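Local coordinates for protein FimX (Pseudomonas aeruginosa PAO1, PDB 3HV8) that holds the ligand C2E in a pocket of its EAL domain, a TIM-barrel variant in which one barrel strand runs antiparallel, at residues E49-L54 with Q257-D262; Q104-V109 with H166-I171; F191-G196 with Y246-Y251. All coordinates share one frame; numbering follows the deposited sequence. Where two conformers were deposited one is given.

Contact 1 (E49-L54 with Q257-D262); sequences ENYEVL and QAMDYD. With C2E (9,9'-[(2R,3R,3aS,5S,7aR,9R,10R,10aS,12S,14aR)-3,5,10,12-tetrahydroxy-5,12-dioxidooctahydro-2H,7H-difuro[3,2-d:3',2'-j][1,3,7,9,2,8]tetraoxadiphosphacyclododecine-2,9-diyl]bis(2-amino-1,9-dihydro-6H-purin-6-one)), chain B.
With CG set anti to the carbonyl carbon (chi1 -67°), the side chain of Tyr51 leaves its strand and slides its ring beneath Met259. In Met259, CG also lies anti to the carbonyl carbon, and the chain runs straight through SD before bending at the methyl. CB and CG are thereby laid across the phenol while the far end leads off. The CG methylene sits almost exactly over the middle of the Tyr51 ring, 3.5 Å from its centroid and only 6° off the normal, a textbook CH-pi contact. Nearer the hydroxyl, Met259 CB lies 3.5 Å from Tyr51 CZ; on the other flank Met259 SD, 3.7 Å from Tyr51 CD2, makes an oblique Met-aromatic contact. A single side chain thus spans one face of the phenol. The hydroxyl is anchored as well: Tyr261 N donates to Tyr51 OH over 3.0 Å with a moderately bent N-H...O angle of 145°, and Tyr261 CB packs 3.5 Å from that same oxygen. The polar end of the ring is therefore tied to the main chain of 257-262 and its apolar body to Met259. Phe263, just beyond, meets the rings of both Tyr51 and Tyr261 edge-to-face. Further along strand 49-58, Leu54 CA comes within 3.6 Å of C2E N71, so the strand whose tyrosine is gripped here also borders the ligand pocket. The arrangement is a C-terminal tail, without regular secondary structure, packed on the outer side of a strand of the EAL domain's modified TIM barrel.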
# COMPACT_ATOMS: atom_id res chain seq x y z
N GLU A 49 7.26 4.75 -12.46
CA GLU A 49 6.94 5.86 -11.57
C GLU A 49 5.90 5.39 -10.57
O GLU A 49 4.68 5.44 -10.81
CB GLU A 49 6.42 7.05 -12.39
CG GLU A 49 7.36 7.39 -13.53
CD GLU A 49 7.11 8.74 -14.15
OE1 GLU A 49 6.06 9.35 -13.87
OE2 GLU A 49 7.98 9.20 -14.93
N ASN A 50 6.39 4.89 -9.44
CA ASN A 50 5.51 4.27 -8.45
C ASN A 50 4.98 5.30 -7.46
O ASN A 50 5.75 6.13 -6.95
CB ASN A 50 6.26 3.18 -7.67
CG ASN A 50 6.78 2.05 -8.56
OD1 ASN A 50 7.98 1.87 -8.71
ND2 ASN A 50 5.88 1.29 -9.13
N TYR A 51 3.68 5.25 -7.16
CA TYR A 51 3.12 6.03 -6.05
C TYR A 51 2.23 5.17 -5.18
O TYR A 51 1.50 4.29 -5.69
CB TYR A 51 2.24 7.16 -6.55
CG TYR A 51 2.92 8.28 -7.31
CD1 TYR A 51 3.30 9.45 -6.66
CD2 TYR A 51 3.13 8.18 -8.67
CE1 TYR A 51 3.90 10.49 -7.36
CE2 TYR A 51 3.72 9.21 -9.38
CZ TYR A 51 4.10 10.36 -8.71
OH TYR A 51 4.68 11.40 -9.42
N GLU A 52 2.25 5.42 -3.88
CA GLU A 52 1.24 4.89 -2.98
C GLU A 52 0.07 5.83 -2.90
O GLU A 52 0.23 7.05 -2.79
CB GLU A 52 1.83 4.70 -1.58
CG GLU A 52 0.85 4.11 -0.59
CD GLU A 52 1.43 3.97 0.80
OE1 GLU A 52 2.49 4.58 1.08
OE2 GLU A 52 0.85 3.21 1.60
N VAL A 53 -1.13 5.26 -2.97
CA VAL A 53 -2.38 5.99 -2.81
C VAL A 53 -2.78 6.02 -1.33
O VAL A 53 -2.78 4.98 -0.65
CB VAL A 53 -3.49 5.34 -3.64
CG1 VAL A 53 -4.82 6.03 -3.42
CG2 VAL A 53 -3.11 5.34 -5.14
N LEU A 54 -3.09 7.20 -0.82
CA LEU A 54 -3.53 7.38 0.57
C LEU A 54 -4.83 8.16 0.59
O LEU A 54 -4.98 9.16 -0.12
CB LEU A 54 -2.46 8.11 1.38
CG LEU A 54 -1.13 7.36 1.50
CD1 LEU A 54 -0.01 8.27 1.97
CD2 LEU A 54 -1.24 6.14 2.41
N GLN A 257 -1.54 15.91 -3.50
CA GLN A 257 -2.69 15.75 -4.38
C GLN A 257 -2.30 15.45 -5.82
O GLN A 257 -3.12 14.98 -6.62
CB GLN A 257 -3.55 17.02 -4.37
CG GLN A 257 -4.73 16.98 -3.42
CD GLN A 257 -5.65 18.18 -3.60
OE1 GLN A 257 -6.48 18.21 -4.51
NE2 GLN A 257 -5.50 19.17 -2.73
N ALA A 258 -1.04 15.73 -6.15
CA ALA A 258 -0.58 15.57 -7.53
C ALA A 258 0.53 14.54 -7.66
O ALA A 258 1.38 14.40 -6.77
CB ALA A 258 -0.12 16.92 -8.09
N MET A 259 0.52 13.83 -8.78
CA MET A 259 1.63 12.97 -9.15
C MET A 259 2.61 13.73 -10.03
O MET A 259 2.60 13.59 -11.26
CB MET A 259 1.13 11.72 -9.89
CG MET A 259 0.45 10.69 -8.98
SD MET A 259 -0.18 9.26 -9.90
CE MET A 259 -1.74 9.91 -10.51
N ASP A 260 3.46 14.54 -9.42
CA ASP A 260 4.45 15.29 -10.19
C ASP A 260 5.87 15.17 -9.65
O ASP A 260 6.69 16.07 -9.80
CB ASP A 260 4.03 16.76 -10.42
CG ASP A 260 3.50 17.42 -9.17
OD1 ASP A 260 3.77 16.92 -8.06
OD2 ASP A 260 2.81 18.46 -9.29
N TYR A 261 6.16 14.03 -9.03
CA TYR A 261 7.50 13.74 -8.56
C TYR A 261 8.42 13.51 -9.75
O TYR A 261 8.03 12.88 -10.74
CB TYR A 261 7.50 12.49 -7.65
CG TYR A 261 8.82 12.25 -6.97
CD1 TYR A 261 9.70 11.27 -7.44
CD2 TYR A 261 9.21 13.01 -5.87
CE1 TYR A 261 10.91 11.05 -6.82
CE2 TYR A 261 10.42 12.80 -5.25
CZ TYR A 261 11.27 11.82 -5.73
OH TYR A 261 12.48 11.60 -5.11
N ASP A 262 9.64 14.02 -9.65
CA ASP A 262 10.64 13.82 -10.67
C ASP A 262 11.43 12.55 -10.37
O ASP A 262 12.39 12.59 -9.60
CB ASP A 262 11.57 15.04 -10.73
CG ASP A 262 12.47 15.03 -11.94
OD1 ASP A 262 12.36 14.10 -12.76
OD2 ASP A 262 13.30 15.96 -12.06
P1 C2E B . 0.25 3.01 6.53
O2P C2E B . 1.13 1.76 6.10
O1P C2E B . 0.65 3.35 7.91
O5' C2E B . 0.54 4.35 5.71
C5' C2E B . 1.69 5.13 6.10
C4' C2E B . 1.34 6.30 7.04
O4' C2E B . 2.56 7.05 7.29
C3' C2E B . 0.45 7.23 6.22
O3' C2E B . -0.53 7.82 7.09
C2' C2E B . 1.43 8.27 5.62
O2' C2E B . 0.84 9.54 5.40
C1' C2E B . 2.47 8.36 6.74
N9 C2E B . 3.80 8.76 6.30
C8 C2E B . 4.30 8.75 5.02
N7 C2E B . 5.59 9.02 5.05
C5 C2E B . 5.96 9.23 6.34
C6 C2E B . 7.19 9.55 6.96
O6 C2E B . 8.25 9.65 6.34
N1 C2E B . 7.17 9.70 8.29
C2 C2E B . 6.03 9.56 9.02
N2 C2E B . 6.09 9.73 10.38
N3 C2E B . 4.88 9.27 8.46
C4 C2E B . 4.83 9.09 7.14
P11 C2E B . -2.04 7.86 6.54
O21 C2E B . -2.91 8.61 7.62
O11 C2E B . -2.11 8.42 5.18
O5A C2E B . -2.47 6.34 6.44
C5A C2E B . -2.50 5.54 7.63
C4A C2E B . -3.09 4.16 7.34
O4A C2E B . -4.43 4.31 6.85
C3A C2E B . -2.36 3.38 6.24
O3A C2E B . -1.27 2.62 6.74
C2A C2E B . -3.46 2.40 5.82
O2A C2E B . -3.59 1.35 6.80
C1A C2E B . -4.72 3.26 5.95
N91 C2E B . -5.03 3.83 4.65
C81 C2E B . -4.60 5.01 4.11
N71 C2E B . -5.12 5.14 2.92
C51 C2E B . -5.97 4.09 2.67
C61 C2E B . -6.82 3.71 1.62
O61 C2E B . -6.87 4.31 0.54
N11 C2E B . -7.51 2.56 1.81
C21 C2E B . -7.42 1.80 2.94
N21 C2E B . -8.12 0.63 3.03
N31 C2E B . -6.61 2.13 3.92
C41 C2E B . -5.91 3.26 3.80

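Contact 2 (Q104-V109 with H166-I171); sequences QTKLFV and HCQAAI
Inside the barrel of the EAL domain, near the ends where its parallel strands begin, Lys106 and Gln168 reach toward one another past the strand that separates theirs. The pair illustrates how inward-facing side chains can join strands that share no backbone bond. Lys106 NZ donates to Gln168 OE1 over a short 2.6 Å. The ammonium approaches with a C=O...N angle of 130°, tilted 21° from the carbonyl plane, so it comes in at an angle to the oxygen and not head-on. A bend at chi3 (-69°) in the otherwise extended lysine turns its last two atoms toward the amide. Gln168, extended beyond CG, meets the lysine chain at about a right angle. The methylenes follow the nitrogen: Lys106 CE is 3.5 Å and Lys106 CD 3.7 Å from Gln168 OE1, and the carbonyl oxygen thus rests against the end of the aliphatic chain as well as accepting the bond. Gln168 NE2 is turned farther from the ammonium, 3.8 Å from Lys106 NZ. Between the two lies strand 139-144, parallel to both, and the chain passes from it to strand 168-174 by a beta-alpha-beta crossover, right-handed as is usual in TIM barrels. Helix 152-164 of that crossover ends in a Schellman motif with His166, at positive phi, as its C-prime residue, two positions before Gln168. Val140 of the intervening strand touches both Lys106 and Gln168. One step further along each strand's inner side, the Phe108 ring and Ala170 CB approach more loosely, 4.6 Å between Phe108 CE1 and Ala170 CB; the same ring meets Phe191 edge-to-face.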
# COMPACT_ATOMS: atom_id res chain seq x y z
N GLN A 104 5.00 5.74 -16.99
CA GLN A 104 5.05 4.34 -16.57
C GLN A 104 4.60 4.22 -15.11
O GLN A 104 5.32 3.69 -14.26
CB GLN A 104 6.46 3.77 -16.76
CG GLN A 104 6.48 2.27 -17.04
CD GLN A 104 7.88 1.69 -17.09
OE1 GLN A 104 8.04 0.48 -17.27
NE2 GLN A 104 8.89 2.53 -16.93
N THR A 105 3.39 4.71 -14.84
CA THR A 105 2.88 4.83 -13.48
C THR A 105 2.36 3.51 -12.94
O THR A 105 1.67 2.78 -13.64
CB THR A 105 1.71 5.84 -13.41
OG1 THR A 105 2.02 7.02 -14.17
CG2 THR A 105 1.41 6.23 -11.96
N LYS A 106 2.70 3.21 -11.69
CA LYS A 106 2.14 2.07 -10.98
C LYS A 106 1.63 2.60 -9.64
O LYS A 106 2.30 3.40 -9.00
CB LYS A 106 3.24 1.03 -10.77
CG LYS A 106 2.80 -0.23 -10.07
CD LYS A 106 3.93 -1.26 -10.03
CE LYS A 106 4.23 -1.82 -11.41
NZ LYS A 106 4.97 -3.13 -11.32
N LEU A 107 0.44 2.16 -9.23
CA LEU A 107 -0.14 2.63 -7.96
C LEU A 107 -0.25 1.49 -6.96
O LEU A 107 -0.70 0.40 -7.30
CB LEU A 107 -1.53 3.23 -8.18
CG LEU A 107 -1.60 4.52 -9.00
CD1 LEU A 107 -3.05 5.01 -9.05
CD2 LEU A 107 -0.67 5.59 -8.40
N PHE A 108 0.16 1.78 -5.73
CA PHE A 108 0.02 0.88 -4.59
C PHE A 108 -1.23 1.27 -3.83
O PHE A 108 -1.33 2.42 -3.35
CB PHE A 108 1.25 0.99 -3.67
CG PHE A 108 2.50 0.35 -4.24
CD1 PHE A 108 3.04 -0.78 -3.64
CD2 PHE A 108 3.14 0.89 -5.34
CE1 PHE A 108 4.19 -1.37 -4.14
CE2 PHE A 108 4.29 0.31 -5.85
CZ PHE A 108 4.81 -0.83 -5.24
N VAL A 109 -2.19 0.35 -3.74
CA VAL A 109 -3.51 0.66 -3.20
C VAL A 109 -3.82 -0.25 -2.03
O VAL A 109 -3.73 -1.48 -2.15
CB VAL A 109 -4.59 0.49 -4.30
CG1 VAL A 109 -6.00 0.68 -3.72
CG2 VAL A 109 -4.32 1.43 -5.47
N HIS A 166 -3.39 -10.15 -13.55
CA HIS A 166 -2.19 -9.37 -13.86
C HIS A 166 -2.07 -8.09 -13.02
O HIS A 166 -1.62 -7.04 -13.48
CB HIS A 166 -2.12 -9.05 -15.36
CG HIS A 166 -2.43 -10.23 -16.22
ND1 HIS A 166 -3.52 -10.26 -17.07
CD2 HIS A 166 -1.82 -11.43 -16.34
CE1 HIS A 166 -3.56 -11.43 -17.69
NE2 HIS A 166 -2.54 -12.15 -17.27
N CYS A 167 -2.52 -8.20 -11.78
CA CYS A 167 -2.20 -7.20 -10.78
C CYS A 167 -1.11 -7.78 -9.91
O CYS A 167 -0.85 -8.98 -9.94
CB CYS A 167 -3.42 -6.87 -9.93
SG CYS A 167 -4.77 -6.14 -10.87
N GLN A 168 -0.48 -6.92 -9.13
CA GLN A 168 0.52 -7.37 -8.18
C GLN A 168 0.03 -7.15 -6.76
O GLN A 168 -1.04 -6.57 -6.54
CB GLN A 168 1.81 -6.60 -8.41
CG GLN A 168 2.54 -7.02 -9.69
CD GLN A 168 3.74 -6.14 -9.97
OE1 GLN A 168 3.62 -4.92 -10.00
NE2 GLN A 168 4.89 -6.75 -10.21
N ALA A 169 0.79 -7.64 -5.79
CA ALA A 169 0.45 -7.47 -4.39
C ALA A 169 1.67 -7.25 -3.50
O ALA A 169 2.81 -7.60 -3.87
CB ALA A 169 -0.39 -8.66 -3.88
N ALA A 170 1.41 -6.65 -2.35
CA ALA A 170 2.45 -6.31 -1.39
C ALA A 170 1.94 -6.56 0.01
O ALA A 170 0.73 -6.41 0.27
CB ALA A 170 2.83 -4.85 -1.52
N ILE A 171 2.83 -6.92 0.92
CA ILE A 171 2.51 -6.90 2.34
C ILE A 171 3.20 -5.71 2.96
O ILE A 171 4.41 -5.54 2.77
CB ILE A 171 3.00 -8.18 3.05
CG1 ILE A 171 2.46 -9.43 2.35
CG2 ILE A 171 2.62 -8.13 4.55
CD1 ILE A 171 0.96 -9.45 2.23

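Contact 3 (F191-G196 with Y246-Y251); sequences FIKIDG and YIQGYY. With C2E (9,9'-[(2R,3R,3aS,5S,7aR,9R,10R,10aS,12S,14aR)-3,5,10,12-tetrahydroxy-5,12-dioxidooctahydro-2H,7H-difuro[3,2-d:3',2'-j][1,3,7,9,2,8]tetraoxadiphosphacyclododecine-2,9-diyl]bis(2-amino-1,9-dihydro-6H-purin-6-one)), chain B.
Lys193 and Gln248 meet in the interior of the TIM-like barrel, where strand 191-194 and the segment 246-251 lie on either side of strand 224-227. Lys193 is stretched out to its tip, CG anti to the backbone N (chi1 -175°) and every later torsion also near anti, a conformation that delivers the ammonium to the amide. Gln248 is likewise extended from a CG anti to its own N, and the two chains cross at about a right angle. Lys193 NZ donates to Gln248 OE1 over 2.8 Å, tilted 31° from the carbonyl plane, while Lys193 CE lies 3.3 Å from the same oxygen. Glu52 gathers the pair: its OE1 forms a salt bridge with Lys193 NZ and accepts from Gln248 NE2, and so fixes the amide's rotation. Toward the beginning of the two strands, away from C2E, Phe191 and Tyr246 both place CG anti to the carbonyl carbon. Their rings, inclined at 57°, touch obliquely, with Tyr246 CE2 at the edge of the Phe191 ring and 3.8 Å from Phe191 CE1. Beyond Gly249, whose CA lies 3.4 Å from C2E O6, Tyr250 turns its ring under a guanine of C2E, with C2E C6 3.4 Å above the plane of the Tyr250 ring, over the ring's centre. Tyr250 N donates almost straight to C2E O6, 2.9 Å away.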
# COMPACT_ATOMS: atom_id res chain seq x y z
N PHE A 191 6.17 -7.50 -3.57
CA PHE A 191 6.80 -6.43 -2.80
C PHE A 191 6.55 -6.65 -1.32
O PHE A 191 5.44 -7.06 -0.93
CB PHE A 191 6.22 -5.04 -3.15
CG PHE A 191 6.36 -4.64 -4.61
CD1 PHE A 191 7.39 -3.81 -5.03
CD2 PHE A 191 5.38 -5.00 -5.53
CE1 PHE A 191 7.48 -3.41 -6.37
CE2 PHE A 191 5.46 -4.60 -6.86
CZ PHE A 191 6.51 -3.80 -7.28
N ILE A 192 7.53 -6.31 -0.49
CA ILE A 192 7.35 -6.36 0.95
C ILE A 192 7.81 -5.04 1.54
O ILE A 192 8.98 -4.64 1.37
CB ILE A 192 8.15 -7.52 1.60
CG1 ILE A 192 7.70 -8.89 1.07
CG2 ILE A 192 8.03 -7.46 3.11
CD1 ILE A 192 6.26 -9.28 1.49
N LYS A 193 6.89 -4.35 2.21
CA LYS A 193 7.15 -3.03 2.74
C LYS A 193 7.30 -3.21 4.23
O LYS A 193 6.35 -3.61 4.92
CB LYS A 193 6.01 -2.08 2.40
CG LYS A 193 6.24 -0.64 2.81
CD LYS A 193 5.11 0.23 2.27
CE LYS A 193 5.46 1.68 2.41
NZ LYS A 193 4.31 2.52 1.99
N ILE A 194 8.50 -2.96 4.74
CA ILE A 194 8.76 -3.24 6.14
C ILE A 194 8.20 -2.15 7.05
O ILE A 194 8.01 -1.00 6.63
CB ILE A 194 10.26 -3.50 6.43
CG1 ILE A 194 11.07 -2.21 6.34
CG2 ILE A 194 10.80 -4.60 5.49
CD1 ILE A 194 12.50 -2.38 6.88
N ASP A 195 7.93 -2.51 8.30
CA ASP A 195 7.36 -1.59 9.27
C ASP A 195 8.32 -0.42 9.55
O ASP A 195 9.54 -0.62 9.63
CB ASP A 195 7.07 -2.33 10.57
CG ASP A 195 6.21 -1.51 11.50
OD1 ASP A 195 5.00 -1.40 11.24
OD2 ASP A 195 6.76 -0.97 12.48
N GLY A 196 7.76 0.77 9.72
CA GLY A 196 8.55 1.97 9.97
C GLY A 196 9.37 1.91 11.25
O GLY A 196 10.36 2.64 11.40
N TYR A 246 13.61 -0.22 -2.78
CA TYR A 246 12.84 1.00 -2.85
C TYR A 246 12.78 1.66 -1.49
O TYR A 246 12.85 0.98 -0.45
CB TYR A 246 11.37 0.74 -3.26
CG TYR A 246 11.16 0.05 -4.58
CD1 TYR A 246 10.91 0.77 -5.74
CD2 TYR A 246 11.16 -1.34 -4.66
CE1 TYR A 246 10.71 0.14 -6.96
CE2 TYR A 246 10.97 -1.98 -5.87
CZ TYR A 246 10.72 -1.24 -7.01
OH TYR A 246 10.51 -1.87 -8.22
N ILE A 247 12.64 2.98 -1.51
CA ILE A 247 12.42 3.75 -0.30
C ILE A 247 11.28 4.76 -0.46
O ILE A 247 10.86 5.10 -1.57
CB ILE A 247 13.72 4.46 0.17
CG1 ILE A 247 14.24 5.38 -0.93
CG2 ILE A 247 14.75 3.42 0.63
CD1 ILE A 247 15.45 6.22 -0.49
N GLN A 248 10.76 5.22 0.68
CA GLN A 248 9.67 6.17 0.72
C GLN A 248 9.79 6.95 2.02
O GLN A 248 10.29 6.42 3.03
CB GLN A 248 8.34 5.41 0.70
CG GLN A 248 7.13 6.28 0.46
CD GLN A 248 5.84 5.56 0.81
OE1 GLN A 248 5.74 4.93 1.85
NE2 GLN A 248 4.86 5.66 -0.07
N GLY A 249 9.33 8.20 2.00
CA GLY A 249 9.31 8.99 3.22
C GLY A 249 9.19 10.47 2.97
O GLY A 249 9.32 10.93 1.83
N TYR A 250 8.91 11.21 4.04
CA TYR A 250 8.85 12.66 3.96
C TYR A 250 10.12 13.27 3.36
O TYR A 250 10.06 14.30 2.69
CB TYR A 250 8.58 13.26 5.35
CG TYR A 250 7.21 12.99 5.92
CD1 TYR A 250 7.01 12.95 7.30
CD2 TYR A 250 6.10 12.79 5.10
CE1 TYR A 250 5.76 12.71 7.84
CE2 TYR A 250 4.84 12.55 5.64
CZ TYR A 250 4.68 12.52 7.01
OH TYR A 250 3.43 12.28 7.54
N TYR A 251 11.27 12.65 3.61
CA TYR A 251 12.55 13.16 3.10
C TYR A 251 12.58 13.21 1.57
O TYR A 251 13.18 14.11 0.98
CB TYR A 251 13.73 12.33 3.62
CG TYR A 251 15.08 13.01 3.47
CD1 TYR A 251 15.94 12.68 2.44
CD2 TYR A 251 15.48 13.99 4.38
CE1 TYR A 251 17.18 13.30 2.30
CE2 TYR A 251 16.72 14.62 4.25
CZ TYR A 251 17.56 14.27 3.22
OH TYR A 251 18.79 14.89 3.09
P1 C2E B . 0.25 3.01 6.53
O2P C2E B . 1.13 1.76 6.10
O1P C2E B . 0.65 3.35 7.91
O5' C2E B . 0.54 4.35 5.71
C5' C2E B . 1.69 5.13 6.10
C4' C2E B . 1.34 6.30 7.04
O4' C2E B . 2.56 7.05 7.29
C3' C2E B . 0.45 7.23 6.22
O3' C2E B . -0.53 7.82 7.09
C2' C2E B . 1.43 8.27 5.62
O2' C2E B . 0.84 9.54 5.40
C1' C2E B . 2.47 8.36 6.74
N9 C2E B . 3.80 8.76 6.30
C8 C2E B . 4.30 8.75 5.02
N7 C2E B . 5.59 9.02 5.05
C5 C2E B . 5.96 9.23 6.34
C6 C2E B . 7.19 9.55 6.96
O6 C2E B . 8.25 9.65 6.34
N1 C2E B . 7.17 9.70 8.29
C2 C2E B . 6.03 9.56 9.02
N2 C2E B . 6.09 9.73 10.38
N3 C2E B . 4.88 9.27 8.46
C4 C2E B . 4.83 9.09 7.14
P11 C2E B . -2.04 7.86 6.54
O21 C2E B . -2.91 8.61 7.62
O11 C2E B . -2.11 8.42 5.18
O5A C2E B . -2.47 6.34 6.44
C5A C2E B . -2.50 5.54 7.63
C4A C2E B . -3.09 4.16 7.34
O4A C2E B . -4.43 4.31 6.85
C3A C2E B . -2.36 3.38 6.24
O3A C2E B . -1.27 2.62 6.74
C2A C2E B . -3.46 2.40 5.82
O2A C2E B . -3.59 1.35 6.80
C1A C2E B . -4.72 3.26 5.95
N91 C2E B . -5.03 3.83 4.65
C81 C2E B . -4.60 5.01 4.11
N71 C2E B . -5.12 5.14 2.92
C51 C2E B . -5.97 4.09 2.67
C61 C2E B . -6.82 3.71 1.62
O61 C2E B . -6.87 4.31 0.54
N11 C2E B . -7.51 2.56 1.81
C21 C2E B . -7.42 1.80 2.94
N21 C2E B . -8.12 0.63 3.03
N31 C2E B . -6.61 2.13 3.92
C41 C2E B . -5.91 3.26 3.80

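From the N terminus, strand 49-58 comes first, and its partner in contact 1 arrives only in the C-terminal tail; that contact therefore closes the longest loop and encloses the other two. Within it, contact 2 joins strand 105-110 to strand 168-174 and is complete before contact 3 begins at 191-196, so these two stand in series and none of the three loops cross. Backbone bonds link them through one sheet: 49-54 pairs with 104-109, and 166-171 with 191-196. Contact 1 fastens the tail outside the barrel, whereas contacts 2 and 3 bridge its interior. Both 49-54 and 246-251 also reach C2E.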